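Local coordinates for IRMA (Escherichia coli CFT073, PDB 5EK5), which is a secreted, virulence-associated protein with a fibronectin-like fold that probably mimics interleukin receptors, though its precise function is not established, at residues B[7-12]-B[28-33]. Numbering follows the deposited sequence.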
ATOM      1  N   ARG B   7       2.977   3.686  20.151  1.00 85.53           N
ATOM      2  CA  ARG B   7       2.216   4.331  19.087  1.00 77.33           C
ATOM      3  C   ARG B   7       2.321   3.471  17.848  1.00 69.93           C
ATOM      4  O   ARG B   7       3.015   2.463  17.862  1.00 71.59           O
ATOM      5  CB  ARG B   7       2.735   5.752  18.812  1.00 72.62           C
ATOM      6  CG  ARG B   7       2.404   6.791  19.879  1.00 75.47           C
ATOM      7  CD  ARG B   7       3.272   8.053  19.743  1.00 75.78           C
ATOM      8  NE  ARG B   7       4.647   7.754  20.155  1.00 78.11           N
ATOM      9  CZ  ARG B   7       5.685   8.586  20.077  1.00 78.05           C
ATOM     10  NH1 ARG B   7       5.535   9.820  19.624  1.00 76.28           N
ATOM     11  NH2 ARG B   7       6.886   8.177  20.467  1.00 78.70           N
ATOM     12  N   TYR B   8       1.642   3.866  16.779  1.00 65.34           N
ATOM     13  CA  TYR B   8       1.604   3.060  15.565  1.00 62.63           C
ATOM     14  C   TYR B   8       2.026   3.886  14.354  1.00 61.40           C
ATOM     15  O   TYR B   8       1.531   4.995  14.141  1.00 54.70           O
ATOM     16  CB  TYR B   8       0.195   2.497  15.358  1.00 62.55           C
ATOM     17  CG  TYR B   8      -0.026   1.716  14.078  1.00 63.73           C
ATOM     18  CD1 TYR B   8       0.377   0.392  13.962  1.00 64.27           C
ATOM     19  CD2 TYR B   8      -0.644   2.311  12.987  1.00 62.39           C
ATOM     20  CE1 TYR B   8       0.153  -0.322  12.791  1.00 56.70           C
ATOM     21  CE2 TYR B   8      -0.862   1.612  11.814  1.00 57.92           C
ATOM     22  CZ  TYR B   8      -0.462   0.299  11.719  1.00 55.50           C
ATOM     23  OH  TYR B   8      -0.688  -0.386  10.547  1.00 56.67           O
ATOM     24  N   ILE B   9       2.959   3.343  13.576  1.00 58.32           N
ATOM     25  CA  ILE B   9       3.276   3.876  12.257  1.00 50.77           C
ATOM     26  C   ILE B   9       3.355   2.752  11.239  1.00 49.31           C
ATOM     27  O   ILE B   9       4.294   1.956  11.250  1.00 49.54           O
ATOM     28  CB  ILE B   9       4.623   4.628  12.231  1.00 49.29           C
ATOM     29  CG1 ILE B   9       4.628   5.776  13.234  1.00 52.69           C
ATOM     30  CG2 ILE B   9       4.917   5.153  10.830  1.00 48.86           C
ATOM     31  CD1 ILE B   9       5.992   6.387  13.435  1.00 52.38           C
ATOM     32  N   SER B  10       2.379   2.700  10.344  1.00 48.94           N
ATOM     33  CA  SER B  10       2.493   1.848   9.182  1.00 48.52           C
ATOM     34  C   SER B  10       3.375   2.594   8.196  1.00 45.00           C
ATOM     35  O   SER B  10       3.311   3.819   8.095  1.00 42.33           O
ATOM     36  CB  SER B  10       1.126   1.533   8.582  1.00 54.36           C
ATOM     37  OG  SER B  10       0.612   2.657   7.892  1.00 58.60           O
ATOM     38  N   ILE B  11       4.207   1.859   7.474  1.00 40.06           N
ATOM     39  CA  ILE B  11       5.119   2.489   6.540  1.00 37.04           C
ATOM     40  C   ILE B  11       5.249   1.615   5.304  1.00 35.52           C
ATOM     41  O   ILE B  11       5.410   0.396   5.392  1.00 36.03           O
ATOM     42  CB  ILE B  11       6.502   2.755   7.188  1.00 44.31           C
ATOM     43  CG1 ILE B  11       7.444   3.443   6.198  1.00 45.70           C
ATOM     44  CG2 ILE B  11       7.112   1.469   7.732  1.00 42.99           C
ATOM     45  CD1 ILE B  11       8.696   4.002   6.837  1.00 45.22           C
ATOM     46  N   ARG B  12       5.129   2.251   4.148  1.00 34.21           N
ATOM     47  CA  ARG B  12       5.213   1.550   2.881  1.00 33.23           C
ATOM     48  C   ARG B  12       5.775   2.456   1.802  1.00 32.05           C
ATOM     49  O   ARG B  12       5.656   3.678   1.879  1.00 32.21           O
ATOM     50  CB  ARG B  12       3.833   1.019   2.478  1.00 36.00           C
ATOM     51  CG  ARG B  12       2.797   2.098   2.186  1.00 34.68           C
ATOM     52  CD  ARG B  12       1.423   1.485   1.935  1.00 40.64           C
ATOM     53  NE  ARG B  12       0.424   2.481   1.558  1.00 37.24           N
ATOM     54  CZ  ARG B  12       0.113   2.797   0.306  1.00 37.65           C
ATOM     55  NH1 ARG B  12       0.723   2.196  -0.706  1.00 36.94           N
ATOM     56  NH2 ARG B  12      -0.810   3.717   0.064  1.00 39.27           N
ATOM     57  N   PHE B  28       8.095   7.299   0.759  1.00 34.40           N
ATOM     58  CA  PHE B  28       7.453   6.457   1.751  1.00 39.13           C
ATOM     59  C   PHE B  28       6.302   7.222   2.391  1.00 41.17           C
ATOM     60  O   PHE B  28       6.439   8.390   2.772  1.00 38.59           O
ATOM     61  CB  PHE B  28       8.456   6.001   2.812  1.00 40.76           C
ATOM     62  CG  PHE B  28       9.535   5.098   2.277  1.00 36.70           C
ATOM     63  CD1 PHE B  28      10.657   5.621   1.661  1.00 31.76           C
ATOM     64  CD2 PHE B  28       9.416   3.719   2.383  1.00 34.51           C
ATOM     65  CE1 PHE B  28      11.645   4.792   1.166  1.00 32.60           C
ATOM     66  CE2 PHE B  28      10.402   2.885   1.890  1.00 32.61           C
ATOM     67  CZ  PHE B  28      11.517   3.423   1.280  1.00 31.38           C
ATOM     68  N   ARG B  29       5.160   6.558   2.499  1.00 46.67           N
ATOM     69  CA  ARG B  29       4.038   7.107   3.243  1.00 42.15           C
ATOM     70  C   ARG B  29       4.006   6.523   4.647  1.00 37.49           C
ATOM     71  O   ARG B  29       4.051   5.300   4.824  1.00 36.05           O
ATOM     72  CB  ARG B  29       2.717   6.853   2.532  1.00 43.65           C
ATOM     73  CG  ARG B  29       1.525   7.461   3.259  1.00 50.09           C
ATOM     74  CD  ARG B  29       0.253   7.195   2.500  1.00 57.11           C
ATOM     75  NE  ARG B  29       0.264   7.864   1.202  1.00 63.01           N
ATOM     76  CZ  ARG B  29      -0.688   7.731   0.281  1.00 63.50           C
ATOM     77  NH1 ARG B  29      -1.736   6.954   0.508  1.00 54.99           N
ATOM     78  NH2 ARG B  29      -0.593   8.381  -0.871  1.00 69.76           N
ATOM     79  N   LEU B  30       3.935   7.400   5.642  1.00 39.15           N
ATOM     80  CA  LEU B  30       3.822   6.958   7.023  1.00 41.94           C
ATOM     81  C   LEU B  30       2.421   7.290   7.507  1.00 46.16           C
ATOM     82  O   LEU B  30       1.905   8.367   7.236  1.00 45.32           O
ATOM     83  CB  LEU B  30       4.881   7.624   7.908  1.00 44.47           C
ATOM     84  CG  LEU B  30       6.319   7.085   7.878  1.00 41.74           C
ATOM     85  CD1 LEU B  30       6.964   7.328   6.520  1.00 39.72           C
ATOM     86  CD2 LEU B  30       7.167   7.696   8.983  1.00 43.52           C
ATOM     87  N   ASP B  31       1.810   6.354   8.223  1.00 44.92           N
ATOM     88  CA  ASP B  31       0.412   6.481   8.611  1.00 48.18           C
ATOM     89  C   ASP B  31       0.191   5.978  10.033  1.00 53.89           C
ATOM     90  O   ASP B  31       0.582   4.864  10.373  1.00 53.36           O
ATOM     91  CB  ASP B  31      -0.467   5.707   7.626  1.00 51.74           C
ATOM     92  CG  ASP B  31      -1.955   5.966   7.816  1.00 61.07           C
ATOM     93  OD1 ASP B  31      -2.358   6.539   8.850  1.00 69.80           O
ATOM     94  OD2 ASP B  31      -2.733   5.585   6.915  1.00 60.36           O
ATOM     95  N   ASN B  32      -0.425   6.808  10.867  1.00 65.23           N
ATOM     96  CA  ASN B  32      -0.706   6.408  12.241  1.00 71.72           C
ATOM     97  C   ASN B  32      -2.071   5.733  12.424  1.00 76.70           C
ATOM     98  O   ASN B  32      -2.547   5.566  13.547  1.00 81.35           O
ATOM     99  CB  ASN B  32      -0.560   7.626  13.163  1.00 75.36           C
ATOM    100  CG  ASN B  32      -1.758   8.560  13.116  1.00 75.35           C
ATOM    101  OD1 ASN B  32      -2.535   8.565  12.158  1.00 71.62           O
ATOM    102  ND2 ASN B  32      -1.894   9.381  14.148  1.00 76.41           N
ATOM    103  N   GLY B  33      -2.679   5.336  11.307  1.00 74.94           N
ATOM    104  CA  GLY B  33      -3.913   4.567  11.309  1.00 73.98           C
ATOM    105  C   GLY B  33      -5.122   5.245  11.925  1.00 77.49           C
ATOM    106  O   GLY B  33      -6.167   4.617  12.130  1.00 79.81           O
TER
HETATM  107  O   HOH W   1       1.326   3.688   5.223  1.00 37.12           O
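The carbonyl O of D31 takes S10 N at 2.8 Å, and S10 OG approaches the same oxygen at 3.3 Å, a weak and unsettled bond. This is the hairpin of strands 9-19 and 23-31, the central antiparallel pair of one sheet in the fibronectin-like β-sandwich. D31 N returns a bond to S10 O, and R12 with R29 forms the next hydrogen-bonded pair: R29 N meets R12 O almost head-on, whereas R12 N to R29 O is weak. Between the two pairs, a water lies 2.9 Å from S10 OG and donates to R29 O; S10 OG reaches it from between its own backbone N and carbonyl carbon (chi1 74°). On this polar face R12 and R29 run side by side, their guanidinium planes turned 78° apart and two like-charged donors, R12 NH2 and R29 NH1, 3.4 Å from each other. R29 NE has a long, weak ion pair with D76, and R12 lies near R12 of the second subunit. The other face turns into the sandwich core: L30 CD1 packs alongside I11 CD1 at 3.8 Å, while the I9 side chain crosses that of L30 obliquely, its CG2 against L30 CB and CG, and M61 and T63 of the facing sheet touch F28 and L30. Where the strand ends, D31 closes an Asx turn and also salt-bridges R73. The Y8 ring sets its edge against the N32-G33 peptide, its hydroxyl bonded to D112. In the turn, G33 N reaches D31 OD1 at 2.8 Å from above the carboxylate, 53° out of its plane.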